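Local structure of NAD-dependent epimerase/dehydratase (Methylobacillus flagellatus KT, 3GPI) at residues Asn91-Leu96 / Glu141-Ala146; Lys5-Gly10 / Ala57-Leu62; Ala180-Ile185 / His221-Trp226. The protein is of unknown function but probably binds NAD or a related nicotinamide adenine dinucleotide on a Rossmann-type fold, as relatives in the epimerase/dehydratase family do. One frame throughout, in Å; residues are numbered along the deposited sequence.

In the fold
Interactions 1 and 2 are neighbours in the Rossmann-type part of the chain, with centres 14 Å apart. I59 and V60 touch A95 and L96. CB of V60 lies 3.4 Å from O of A95, and CG1 of I59 is 3.9 Å from CD2 of L96. Segment 5-10 of interaction 2 ends at G10, the first glycine of a GxGxxG pattern that is consistent with dinucleotide binding. Interaction 3 lies beyond the centre of the chain, with its centre about 35 Å from that of interaction 1 and about 37 Å from that of interaction 2. It reaches the same sheet as interaction 2, through strand 181-186. Two ethanediol molecules, probably from the crystallisation liquor, are bound at interaction 3.

Interaction 1: Asn91-Leu96 / Glu141-Ala146; sequences NTLSAL and EALLAA
L93 and L143 meet tip to tip between helices 86-95 and 132-143. CD1 of L93 lies 4.1 Å from CD2 of L143. The same methyl of L93 is 4.3 Å from CD2 of L144, so one branch serves both partners. L143 gets there with CG anti to its backbone N (chi1 -162°), which throws the side chain toward helix 86-95. L144 starts out along the gap, and only its end comes near L93. The backbones stay well apart, with CA of L93 9.7 Å from CA of L144. This is a small, purely apolar contact that buries 91 Å² in total.

The inner side is the more enclosed one. L93 and L144 are both buried and both rest on V104, while L93 also reaches L67. The outer side is looser. L143 is partly exposed, and A142, its neighbour in the chain, is exposed. L143 also lies against V86, L89 and R90, earlier in the same helix as L93. The carbonyl of L144 accepts weak hydrogen bonds from R208 and S149. E141 takes no part here; its carboxylate forms a salt bridge with R153 and a hydrogen bond with S108.

Helix 86-95 links strands 66-69 and 103-109, and helix 132-143 links strands 103-109 and 149-158. Each pair of strands is adjacent and parallel, so these are two successive beta-alpha-beta crossovers. Their helices pack side by side over the sheet, with strand 103-109 beneath the contact.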
ATOM      1  N   ASN A  91     -10.566 -17.458  -0.322  1.00 23.48           N
ATOM      2  CA  ASN A  91      -9.955 -18.659  -0.898  1.00 21.57           C
ATOM      3  C   ASN A  91      -8.594 -18.911  -0.264  1.00 21.48           C
ATOM      4  O   ASN A  91      -8.283 -20.048   0.100  1.00 21.51           O
ATOM      5  CB  ASN A  91      -9.815 -18.549  -2.419  1.00 22.11           C
ATOM      6  CG  ASN A  91     -11.163 -18.590  -3.133  1.00 20.51           C
ATOM      7  OD1 ASN A  91     -12.181 -18.930  -2.531  1.00 23.43           O
ATOM      8  ND2 ASN A  91     -11.154 -18.231  -4.396  1.00 24.22           N
ATOM      9  N   THR A  92      -7.814 -17.843  -0.107  1.00 20.55           N
ATOM     10  CA  THR A  92      -6.470 -17.937   0.468  1.00 19.82           C
ATOM     11  C   THR A  92      -6.542 -18.343   1.931  1.00 19.06           C
ATOM     12  O   THR A  92      -5.810 -19.246   2.373  1.00 17.52           O
ATOM     13  CB  THR A  92      -5.729 -16.598   0.334  1.00 19.43           C
ATOM     14  OG1 THR A  92      -5.553 -16.284  -1.047  1.00 20.43           O
ATOM     15  CG2 THR A  92      -4.342 -16.699   0.926  1.00 19.40           C
ATOM     16  N   LEU A  93      -7.401 -17.720   2.725  1.00 18.95           N
ATOM     17  CA  LEU A  93      -7.531 -18.121   4.103  1.00 19.99           C
ATOM     18  C   LEU A  93      -8.000 -19.562   4.257  1.00 20.14           C
ATOM     19  O   LEU A  93      -7.477 -20.315   5.064  1.00 21.15           O
ATOM     20  CB  LEU A  93      -8.470 -17.187   4.847  1.00 20.77           C
ATOM     21  CG  LEU A  93      -7.975 -15.746   4.919  1.00 21.06           C
ATOM     22  CD1 LEU A  93      -9.131 -14.823   5.364  1.00 21.17           C
ATOM     23  CD2 LEU A  93      -6.805 -15.656   5.897  1.00 21.59           C
ATOM     24  N   SER A  94      -8.987 -19.953   3.455  1.00 21.10           N
ATOM     25  CA  SER A  94      -9.475 -21.319   3.490  1.00 21.50           C
ATOM     26  C   SER A  94      -8.345 -22.305   3.156  1.00 20.70           C
ATOM     27  O   SER A  94      -8.222 -23.356   3.814  1.00 21.17           O
ATOM     28  CB  SER A  94     -10.597 -21.479   2.480  1.00 22.08           C
ATOM     29  OG  SER A  94     -10.993 -22.845   2.427  1.00 26.53           O
ATOM     30  N   ALA A  95      -7.526 -21.955   2.173  1.00 19.62           N
ATOM     31  CA  ALA A  95      -6.428 -22.842   1.724  1.00 19.49           C
ATOM     32  C   ALA A  95      -5.358 -22.953   2.805  1.00 20.22           C
ATOM     33  O   ALA A  95      -4.558 -23.900   2.782  1.00 20.51           O
ATOM     34  CB  ALA A  95      -5.821 -22.352   0.433  1.00 20.97           C
ATOM     35  N   LEU A  96      -5.316 -21.998   3.730  1.00 17.68           N
ATOM     36  CA  LEU A  96      -4.329 -22.012   4.804  1.00 18.02           C
ATOM     37  C   LEU A  96      -4.826 -22.724   6.028  1.00 18.54           C
ATOM     38  O   LEU A  96      -4.174 -22.662   7.068  1.00 20.32           O
ATOM     39  CB  LEU A  96      -3.883 -20.587   5.171  1.00 16.04           C
ATOM     40  CG  LEU A  96      -2.949 -20.011   4.102  1.00 15.49           C
ATOM     41  CD1 LEU A  96      -2.705 -18.512   4.307  1.00 17.33           C
ATOM     42  CD2 LEU A  96      -1.609 -20.767   4.036  1.00 16.76           C
ATOM     43  N   GLU A 141     -12.148  -6.470   3.590  1.00 22.65           N
ATOM     44  CA  GLU A 141     -11.735  -6.139   4.951  1.00 22.56           C
ATOM     45  C   GLU A 141     -12.575  -6.852   5.991  1.00 24.93           C
ATOM     46  O   GLU A 141     -12.046  -7.340   6.994  1.00 24.26           O
ATOM     47  CB  GLU A 141     -11.843  -4.635   5.218  1.00 23.31           C
ATOM     48  CG  GLU A 141     -10.663  -3.786   4.732  1.00 20.61           C
ATOM     49  CD  GLU A 141     -10.759  -2.347   5.186  1.00 18.89           C
ATOM     50  OE1 GLU A 141     -11.438  -2.031   6.172  1.00 20.68           O
ATOM     51  OE2 GLU A 141     -10.123  -1.482   4.568  1.00 17.85           O
ATOM     52  N   ALA A 142     -13.881  -6.908   5.731  1.00 26.28           N
ATOM     53  CA  ALA A 142     -14.880  -7.277   6.742  1.00 27.89           C
ATOM     54  C   ALA A 142     -14.605  -8.650   7.309  1.00 29.10           C
ATOM     55  O   ALA A 142     -14.786  -8.880   8.520  1.00 30.15           O
ATOM     56  CB  ALA A 142     -16.276  -7.234   6.133  1.00 27.69           C
ATOM     57  N   LEU A 143     -14.184  -9.534   6.411  1.00 29.20           N
ATOM     58  CA  LEU A 143     -13.859 -10.925   6.682  1.00 29.67           C
ATOM     59  C   LEU A 143     -12.870 -11.046   7.827  1.00 29.72           C
ATOM     60  O   LEU A 143     -13.059 -11.811   8.769  1.00 30.27           O
ATOM     61  CB  LEU A 143     -13.265 -11.534   5.419  1.00 29.33           C
ATOM     62  CG  LEU A 143     -13.191 -13.053   5.237  1.00 30.38           C
ATOM     63  CD1 LEU A 143     -14.586 -13.727   5.390  1.00 33.62           C
ATOM     64  CD2 LEU A 143     -12.613 -13.354   3.884  1.00 30.81           C
ATOM     65  N   LEU A 144     -11.815 -10.252   7.773  1.00 28.57           N
ATOM     66  CA  LEU A 144     -10.794 -10.322   8.808  1.00 28.47           C
ATOM     67  C   LEU A 144     -11.255 -10.092  10.252  1.00 29.05           C
ATOM     68  O   LEU A 144     -10.444 -10.237  11.171  1.00 28.78           O
ATOM     69  CB  LEU A 144      -9.667  -9.355   8.465  1.00 27.21           C
ATOM     70  CG  LEU A 144      -8.996  -9.687   7.140  1.00 26.74           C
ATOM     71  CD1 LEU A 144      -7.989  -8.603   6.760  1.00 25.58           C
ATOM     72  CD2 LEU A 144      -8.335 -11.044   7.200  1.00 27.22           C
ATOM     73  N   ALA A 145     -12.536  -9.751  10.477  1.00 29.22           N
ATOM     74  CA  ALA A 145     -13.017  -9.490  11.849  1.00 29.51           C
ATOM     75  C   ALA A 145     -12.767 -10.663  12.820  1.00 28.61           C
ATOM     76  O   ALA A 145     -12.527 -10.430  14.013  1.00 29.63           O
ATOM     77  CB  ALA A 145     -14.513  -9.107  11.851  1.00 30.13           C
ATOM     78  N   ALA A 146     -12.807 -11.883  12.289  1.00 27.62           N
ATOM     79  CA  ALA A 146     -12.614 -13.116  13.078  1.00 26.83           C
ATOM     80  C   ALA A 146     -11.170 -13.555  13.217  1.00 25.82           C
ATOM     81  O   ALA A 146     -10.875 -14.523  13.923  1.00 25.43           O
ATOM     82  CB  ALA A 146     -13.411 -14.249  12.487  1.00 27.10           C
TER

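Interaction 2: Lys5-Gly10 / Ala57-Leu62; sequences KILIAG and ASIVHL
The flat group between K5 and L62 is the peptide carbonyl of L62, and no aromatic ring takes part in the contact. CD of K5 passes the carbonyl oxygen, O of L62, at 4.0 Å. This is a loose approach of the aliphatic chain and not a bond. The amine lies further out, with NZ of K5 5.8 Å from O of L62.

The main contact is made by L7, whose two methyls go to different partners. CD1 of L7 is 3.9 Å from CD1 of L62. CD2 of L7 is 4.2 Å from CD1 of I59. L7 crosses each of these side chains at about a right angle, so they touch at methyl ends and do not lie alongside. With chi1 at 172°, L7 extends straight out from its main-chain nitrogen, and its fork opens onto the segment 57-62. I59 has CG1 between its backbone N and carbonyl carbon (chi1 69°), and CD1 at the end of that branch is the atom that meets L7.

Strand 6-9 runs between the parallel strands 29-33 and 66-69 of the Rossmann-type sheet. I6 points away from the contact, onto L22 of helix 13-24. Residues 57-62 have helical backbone angles and lie before strand 66-69, covering the face of strand 6-9 on which L7 lies. L62 also touches T30, and I59 touches L32 and L96.

The chemistry is that of apolar side chains in van der Waals contact. Burial of these methyls probably accounts for most of what the contact contributes; K5 lies at its more polar margin.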
ATOM      1  N   LYS A   5       7.761 -17.441   9.611  1.00 17.25           N
ATOM      2  CA  LYS A   5       7.699 -17.763   8.174  1.00 16.61           C
ATOM      3  C   LYS A   5       6.558 -16.939   7.589  1.00 15.28           C
ATOM      4  O   LYS A   5       5.473 -16.850   8.201  1.00 15.02           O
ATOM      5  CB  LYS A   5       7.416 -19.242   7.969  1.00 17.44           C
ATOM      6  CG  LYS A   5       8.547 -20.122   8.500  1.00 18.75           C
ATOM      7  CD  LYS A   5       8.240 -21.558   8.110  1.00 25.19           C
ATOM      8  CE  LYS A   5       9.233 -22.520   8.697  1.00 30.56           C
ATOM      9  NZ  LYS A   5       8.868 -22.867  10.090  1.00 32.60           N
ATOM     10  N   ILE A   6       6.796 -16.326   6.425  1.00 13.67           N
ATOM     11  CA  ILE A   6       5.883 -15.338   5.858  1.00 14.24           C
ATOM     12  C   ILE A   6       5.458 -15.772   4.482  1.00 13.28           C
ATOM     13  O   ILE A   6       6.298 -16.145   3.671  1.00 14.69           O
ATOM     14  CB  ILE A   6       6.588 -13.974   5.672  1.00 14.20           C
ATOM     15  CG1 ILE A   6       7.451 -13.569   6.871  1.00 17.77           C
ATOM     16  CG2 ILE A   6       5.578 -12.889   5.332  1.00 14.85           C
ATOM     17  CD1 ILE A   6       6.687 -13.252   8.111  1.00 19.76           C
ATOM     18  N   LEU A   7       4.150 -15.734   4.231  1.00 12.90           N
ATOM     19  CA  LEU A   7       3.617 -15.870   2.866  1.00 13.32           C
ATOM     20  C   LEU A   7       3.099 -14.517   2.432  1.00 12.48           C
ATOM     21  O   LEU A   7       2.304 -13.915   3.148  1.00 13.26           O
ATOM     22  CB  LEU A   7       2.492 -16.890   2.845  1.00 13.52           C
ATOM     23  CG  LEU A   7       1.722 -17.005   1.530  1.00 13.72           C
ATOM     24  CD1 LEU A   7       2.600 -17.339   0.350  1.00 16.67           C
ATOM     25  CD2 LEU A   7       0.630 -18.051   1.731  1.00 15.77           C
ATOM     26  N   ILE A   8       3.608 -14.029   1.297  1.00 13.42           N
ATOM     27  CA  ILE A   8       3.124 -12.765   0.724  1.00 13.84           C
ATOM     28  C   ILE A   8       2.284 -13.113  -0.506  1.00 14.48           C
ATOM     29  O   ILE A   8       2.833 -13.643  -1.486  1.00 15.59           O
ATOM     30  CB  ILE A   8       4.300 -11.871   0.314  1.00 13.98           C
ATOM     31  CG1 ILE A   8       5.162 -11.511   1.550  1.00 14.84           C
ATOM     32  CG2 ILE A   8       3.771 -10.597  -0.389  1.00 14.46           C
ATOM     33  CD1 ILE A   8       6.479 -10.822   1.230  1.00 16.02           C
ATOM     34  N   ALA A   9       0.984 -12.872  -0.444  1.00 15.70           N
ATOM     35  CA  ALA A   9       0.121 -13.132  -1.590  1.00 17.12           C
ATOM     36  C   ALA A   9       0.024 -11.854  -2.386  1.00 18.46           C
ATOM     37  O   ALA A   9      -0.520 -10.864  -1.908  1.00 19.11           O
ATOM     38  CB  ALA A   9      -1.231 -13.570  -1.160  1.00 17.91           C
ATOM     39  N   GLY A  10       0.554 -11.896  -3.605  1.00 19.89           N
ATOM     40  CA  GLY A  10       0.621 -10.735  -4.465  1.00 21.60           C
ATOM     41  C   GLY A  10       2.046 -10.246  -4.524  1.00 22.21           C
ATOM     42  O   GLY A  10       2.579  -9.729  -3.528  1.00 24.13           O
ATOM     43  N   ALA A  57      -3.928 -25.490  -3.368  1.00 21.95           N
ATOM     44  CA  ALA A  57      -3.832 -26.645  -2.490  1.00 21.77           C
ATOM     45  C   ALA A  57      -2.434 -26.864  -1.941  1.00 21.32           C
ATOM     46  O   ALA A  57      -2.289 -27.643  -1.024  1.00 22.24           O
ATOM     47  CB  ALA A  57      -4.314 -27.901  -3.210  1.00 23.23           C
ATOM     48  N   SER A  58      -1.414 -26.210  -2.496  1.00 19.65           N
ATOM     49  CA  SER A  58      -0.024 -26.433  -2.055  1.00 18.30           C
ATOM     50  C   SER A  58       0.389 -25.452  -0.957  1.00 17.06           C
ATOM     51  O   SER A  58       1.369 -25.687  -0.236  1.00 17.40           O
ATOM     52  CB  SER A  58       0.940 -26.269  -3.236  1.00 18.68           C
ATOM     53  OG  SER A  58       1.165 -24.904  -3.525  1.00 18.43           O
ATOM     54  N   ILE A  59      -0.300 -24.330  -0.847  1.00 16.75           N
ATOM     55  CA  ILE A  59       0.236 -23.252   0.007  1.00 16.58           C
ATOM     56  C   ILE A  59       0.286 -23.607   1.496  1.00 15.61           C
ATOM     57  O   ILE A  59       1.150 -23.096   2.220  1.00 15.26           O
ATOM     58  CB  ILE A  59      -0.429 -21.854  -0.206  1.00 17.62           C
ATOM     59  CG1 ILE A  59      -1.888 -21.788   0.275  1.00 16.02           C
ATOM     60  CG2 ILE A  59      -0.288 -21.408  -1.669  1.00 19.65           C
ATOM     61  CD1 ILE A  59      -2.463 -20.369   0.168  1.00 16.55           C
ATOM     62  N   VAL A  60      -0.612 -24.459   1.983  1.00 15.68           N
ATOM     63  CA  VAL A  60      -0.567 -24.831   3.393  1.00 15.54           C
ATOM     64  C   VAL A  60       0.726 -25.547   3.740  1.00 14.92           C
ATOM     65  O   VAL A  60       1.150 -25.520   4.915  1.00 13.94           O
ATOM     66  CB  VAL A  60      -1.803 -25.655   3.789  1.00 15.28           C
ATOM     67  CG1 VAL A  60      -1.682 -27.118   3.332  1.00 16.92           C
ATOM     68  CG2 VAL A  60      -2.073 -25.569   5.283  1.00 18.80           C
ATOM     69  N   HIS A  61       1.381 -26.151   2.747  1.00 14.30           N
ATOM     70  CA  HIS A  61       2.674 -26.794   3.045  1.00 13.65           C
ATOM     71  C   HIS A  61       3.767 -25.800   3.405  1.00 14.60           C
ATOM     72  O   HIS A  61       4.793 -26.171   4.006  1.00 17.05           O
ATOM     73  CB  HIS A  61       3.128 -27.662   1.906  1.00 14.22           C
ATOM     74  CG  HIS A  61       2.401 -28.957   1.806  1.00 16.99           C
ATOM     75  ND1 HIS A  61       2.258 -29.613   0.607  1.00 21.96           N
ATOM     76  CD2 HIS A  61       1.762 -29.709   2.738  1.00 15.57           C
ATOM     77  CE1 HIS A  61       1.566 -30.727   0.805  1.00 23.89           C
ATOM     78  NE2 HIS A  61       1.254 -30.806   2.091  1.00 22.18           N
ATOM     79  N   LEU A  62       3.576 -24.539   3.051  1.00 14.45           N
ATOM     80  CA  LEU A  62       4.519 -23.506   3.462  1.00 13.84           C
ATOM     81  C   LEU A  62       4.449 -23.206   4.952  1.00 14.32           C
ATOM     82  O   LEU A  62       5.359 -22.608   5.524  1.00 15.87           O
ATOM     83  CB  LEU A  62       4.254 -22.202   2.699  1.00 14.42           C
ATOM     84  CG  LEU A  62       4.452 -22.280   1.189  1.00 15.75           C
ATOM     85  CD1 LEU A  62       3.855 -21.014   0.543  1.00 16.22           C
ATOM     86  CD2 LEU A  62       5.924 -22.437   0.875  1.00 18.07           C
TER

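Interaction 3: Ala180-Ile185 / His221-Trp226; sequences AWTNRI and HDLLRW. With EDO (1,2-ethanediol), chain C; EDO (1,2-ethanediol), chain B.
CD2 of L223 comes obliquely to the guanidinium of R184, between strand 181-186 and helix 220-230. L223 sets CG trans to its main-chain nitrogen (chi1 177°), which carries CD2 to 4.5 Å from OG1 of T182. It also nears NH2 of R184, whose place is doubtful because an ethanediol carbon sits too close in the model. The chain of R184 bends at chi3 (45°), which turns the guanidinium back along the strand. The hydrogen bond from NH2 of R184 to OG1 of T182 is less certain for the same reason. OG1 of T182 is also hydrogen-bonded to O of L218. NE of R184 donates to O1 of the chain B ethanediol at 2.9 Å, in the guanidinium plane.

Strand 181-186 extends the mixed sheet that includes the Rossmann-type strands. It pairs in parallel with strand 149-158 and antiparallel with strand 218-219, which leads into helix 220-230. Y266 touches both R184 and L223 from helix 266-277.

The side chain of N183 points to the other side of the strand. O of N183 accepts a hydrogen bond from O1 of the chain C ethanediol at 3.2 Å, and its ND2 donates weakly to O2 of that molecule.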
ATOM      1  N   ALA A 180      -7.517  19.011  -5.937  1.00 13.89           N
ATOM      2  CA  ALA A 180      -7.903  18.190  -4.785  1.00 14.45           C
ATOM      3  C   ALA A 180      -6.706  17.826  -3.918  1.00 13.22           C
ATOM      4  O   ALA A 180      -5.582  17.766  -4.391  1.00 13.63           O
ATOM      5  CB  ALA A 180      -8.574  16.948  -5.299  1.00 15.41           C
ATOM      6  N   TRP A 181      -6.962  17.558  -2.645  1.00 13.01           N
ATOM      7  CA  TRP A 181      -5.943  16.992  -1.767  1.00 13.60           C
ATOM      8  C   TRP A 181      -5.431  15.649  -2.256  1.00 13.80           C
ATOM      9  O   TRP A 181      -6.176  14.829  -2.803  1.00 14.82           O
ATOM     10  CB  TRP A 181      -6.526  16.807  -0.366  1.00 13.83           C
ATOM     11  CG  TRP A 181      -6.745  18.111   0.302  1.00 14.15           C
ATOM     12  CD1 TRP A 181      -7.936  18.803   0.389  1.00 17.08           C
ATOM     13  CD2 TRP A 181      -5.758  18.928   0.920  1.00 13.36           C
ATOM     14  NE1 TRP A 181      -7.741  19.978   1.063  1.00 15.67           N
ATOM     15  CE2 TRP A 181      -6.416  20.090   1.408  1.00 15.45           C
ATOM     16  CE3 TRP A 181      -4.377  18.771   1.166  1.00 14.00           C
ATOM     17  CZ2 TRP A 181      -5.734  21.110   2.088  1.00 15.76           C
ATOM     18  CZ3 TRP A 181      -3.699  19.788   1.858  1.00 16.48           C
ATOM     19  CH2 TRP A 181      -4.382  20.934   2.312  1.00 15.10           C
ATOM     20  N   THR A 182      -4.123  15.439  -2.087  1.00 12.51           N
ATOM     21  CA  THR A 182      -3.503  14.164  -2.439  1.00 13.12           C
ATOM     22  C   THR A 182      -2.697  13.651  -1.251  1.00 12.89           C
ATOM     23  O   THR A 182      -2.009  14.442  -0.555  1.00 14.40           O
ATOM     24  CB  THR A 182      -2.599  14.289  -3.709  1.00 13.34           C
ATOM     25  OG1 THR A 182      -1.524  15.226  -3.478  1.00 14.90           O
ATOM     26  CG2 THR A 182      -3.413  14.728  -4.927  1.00 14.85           C
ATOM     27  N   ASN A 183      -2.768  12.334  -1.068  1.00 12.01           N
ATOM     28  CA  ASN A 183      -2.135  11.624   0.051  1.00 11.41           C
ATOM     29  C   ASN A 183      -1.296  10.541  -0.558  1.00 12.72           C
ATOM     30  O   ASN A 183      -1.697   9.885  -1.524  1.00 14.15           O
ATOM     31  CB  ASN A 183      -3.183  11.004   0.948  1.00 11.84           C
ATOM     32  CG  ASN A 183      -4.109  12.033   1.568  1.00 12.48           C
ATOM     33  OD1 ASN A 183      -3.793  12.647   2.579  1.00 13.46           O
ATOM     34  ND2 ASN A 183      -5.256  12.238   0.936  1.00 14.37           N
ATOM     35  N   ARG A 184      -0.122  10.340   0.014  1.00 11.92           N
ATOM     36  CA  ARG A 184       0.829   9.361  -0.585  1.00 11.93           C
ATOM     37  C   ARG A 184       1.654   8.589   0.434  1.00 10.82           C
ATOM     38  O   ARG A 184       1.810   9.013   1.579  1.00 11.58           O
ATOM     39  CB  ARG A 184       1.831  10.063  -1.532  1.00 12.24           C
ATOM     40  CG  ARG A 184       2.816  10.979  -0.780  1.00 12.72           C
ATOM     41  CD  ARG A 184       3.604  12.007  -1.634  1.00 13.16           C
ATOM     42  NE  ARG A 184       2.629  12.602  -2.533  1.00 15.71           N
ATOM     43  CZ  ARG A 184       1.627  13.360  -2.136  1.00 14.89           C
ATOM     44  NH1 ARG A 184       1.585  13.874  -0.914  1.00 14.85           N
ATOM     45  NH2 ARG A 184       0.687  13.643  -3.000  1.00 16.24           N
ATOM     46  N   ILE A 185       2.174   7.450  -0.006  1.00 10.63           N
ATOM     47  CA  ILE A 185       3.127   6.680   0.769  1.00 12.35           C
ATOM     48  C   ILE A 185       4.142   6.152  -0.226  1.00 11.95           C
ATOM     49  O   ILE A 185       3.800   5.615  -1.260  1.00 12.38           O
ATOM     50  CB  ILE A 185       2.397   5.545   1.577  1.00 12.26           C
ATOM     51  CG1 ILE A 185       3.370   4.800   2.514  1.00 14.92           C
ATOM     52  CG2 ILE A 185       1.669   4.579   0.656  1.00 14.28           C
ATOM     53  CD1 ILE A 185       3.804   5.624   3.781  1.00 15.88           C
ATOM     54  N   HIS A 221      -2.139  20.503  -7.381  1.00 12.56           N
ATOM     55  CA  HIS A 221      -1.414  21.540  -8.102  1.00 11.79           C
ATOM     56  C   HIS A 221      -0.154  21.984  -7.411  1.00 12.76           C
ATOM     57  O   HIS A 221       0.796  22.356  -8.071  1.00 13.74           O
ATOM     58  CB  HIS A 221      -2.328  22.760  -8.415  1.00 12.95           C
ATOM     59  CG  HIS A 221      -3.205  22.541  -9.609  1.00 13.39           C
ATOM     60  ND1 HIS A 221      -2.950  23.147 -10.821  1.00 16.05           N
ATOM     61  CD2 HIS A 221      -4.309  21.766  -9.787  1.00 14.57           C
ATOM     62  CE1 HIS A 221      -3.864  22.753 -11.692  1.00 15.56           C
ATOM     63  NE2 HIS A 221      -4.699  21.923 -11.095  1.00 15.33           N
ATOM     64  N   ASP A 222      -0.132  21.939  -6.083  1.00 12.50           N
ATOM     65  CA  ASP A 222       1.109  22.273  -5.411  1.00 12.83           C
ATOM     66  C   ASP A 222       2.177  21.217  -5.675  1.00 13.29           C
ATOM     67  O   ASP A 222       3.350  21.543  -5.850  1.00 12.63           O
ATOM     68  CB  ASP A 222       0.903  22.410  -3.902  1.00 12.80           C
ATOM     69  CG  ASP A 222       0.148  23.674  -3.509  1.00 15.38           C
ATOM     70  OD1 ASP A 222      -0.085  24.554  -4.364  1.00 17.26           O
ATOM     71  OD2 ASP A 222      -0.205  23.737  -2.323  1.00 17.27           O
ATOM     72  N   LEU A 223       1.790  19.952  -5.715  1.00 11.97           N
ATOM     73  CA  LEU A 223       2.744  18.890  -5.998  1.00 12.94           C
ATOM     74  C   LEU A 223       3.236  19.000  -7.441  1.00 12.28           C
ATOM     75  O   LEU A 223       4.434  18.921  -7.680  1.00 13.46           O
ATOM     76  CB  LEU A 223       2.071  17.530  -5.760  1.00 12.90           C
ATOM     77  CG  LEU A 223       2.957  16.342  -6.103  1.00 12.38           C
ATOM     78  CD1 LEU A 223       4.277  16.317  -5.292  1.00 14.49           C
ATOM     79  CD2 LEU A 223       2.227  15.038  -5.884  1.00 14.96           C
ATOM     80  N   LEU A 224       2.313  19.218  -8.371  1.00 13.11           N
ATOM     81  CA  LEU A 224       2.678  19.323  -9.790  1.00 12.54           C
ATOM     82  C   LEU A 224       3.596  20.512 -10.028  1.00 13.02           C
ATOM     83  O   LEU A 224       4.571  20.354 -10.737  1.00 12.89           O
ATOM     84  CB  LEU A 224       1.429  19.377 -10.655  1.00 14.14           C
ATOM     85  CG  LEU A 224       0.639  18.095 -10.748  1.00 13.14           C
ATOM     86  CD1 LEU A 224      -0.763  18.416 -11.297  1.00 15.96           C
ATOM     87  CD2 LEU A 224       1.381  17.044 -11.604  1.00 15.42           C
ATOM     88  N   ARG A 225       3.322  21.657  -9.396  1.00 13.09           N
ATOM     89  CA  ARG A 225       4.210  22.807  -9.578  1.00 12.47           C
ATOM     90  C   ARG A 225       5.574  22.562  -8.965  1.00 13.05           C
ATOM     91  O   ARG A 225       6.563  22.969  -9.544  1.00 13.98           O
ATOM     92  CB  ARG A 225       3.581  24.059  -8.992  1.00 12.97           C
ATOM     93  CG  ARG A 225       2.455  24.612  -9.843  1.00 14.42           C
ATOM     94  CD  ARG A 225       1.889  25.814  -9.173  1.00 16.40           C
ATOM     95  NE  ARG A 225       0.934  26.479 -10.035  1.00 20.34           N
ATOM     96  CZ  ARG A 225       0.705  27.787  -9.967  1.00 22.32           C
ATOM     97  NH1 ARG A 225       1.403  28.552  -9.122  1.00 22.94           N
ATOM     98  NH2 ARG A 225      -0.209  28.313 -10.772  1.00 23.41           N
ATOM     99  N   TRP A 226       5.629  21.904  -7.795  1.00 13.26           N
ATOM    100  CA  TRP A 226       6.923  21.635  -7.141  1.00 13.68           C
ATOM    101  C   TRP A 226       7.734  20.711  -8.067  1.00 14.71           C
ATOM    102  O   TRP A 226       8.956  20.909  -8.299  1.00 14.44           O
ATOM    103  CB  TRP A 226       6.623  20.962  -5.769  1.00 14.16           C
ATOM    104  CG  TRP A 226       7.875  20.755  -4.906  1.00 14.87           C
ATOM    105  CD1 TRP A 226       8.339  21.606  -3.937  1.00 19.78           C
ATOM    106  CD2 TRP A 226       8.763  19.644  -4.925  1.00 15.08           C
ATOM    107  NE1 TRP A 226       9.465  21.092  -3.364  1.00 18.39           N
ATOM    108  CE2 TRP A 226       9.750  19.886  -3.944  1.00 17.10           C
ATOM    109  CE3 TRP A 226       8.813  18.452  -5.650  1.00 16.05           C
ATOM    110  CZ2 TRP A 226      10.794  18.982  -3.685  1.00 19.15           C
ATOM    111  CZ3 TRP A 226       9.845  17.540  -5.391  1.00 17.18           C
ATOM    112  CH2 TRP A 226      10.837  17.829  -4.421  1.00 17.64           C
TER
HETATM  113  C1  EDO C 286      -5.119  11.140  -2.436  1.00 27.77           C
HETATM  114  O1  EDO C 286      -4.093  10.996  -3.379  1.00 28.72           O
HETATM  115  C2  EDO C 286      -5.253   9.907  -1.609  1.00 25.24           C
HETATM  116  O2  EDO C 286      -6.420   9.867  -0.841  1.00 33.55           O
HETATM  117  C1  EDO B 285       1.209  10.773  -5.564  1.00 25.61           C
HETATM  118  O1  EDO B 285       2.407  11.269  -5.070  1.00 15.92           O
HETATM  119  C2  EDO B 285       0.227  11.634  -4.846  1.00 26.08           C
HETATM  120  O2  EDO B 285      -0.378  12.400  -5.850  1.00 23.92           O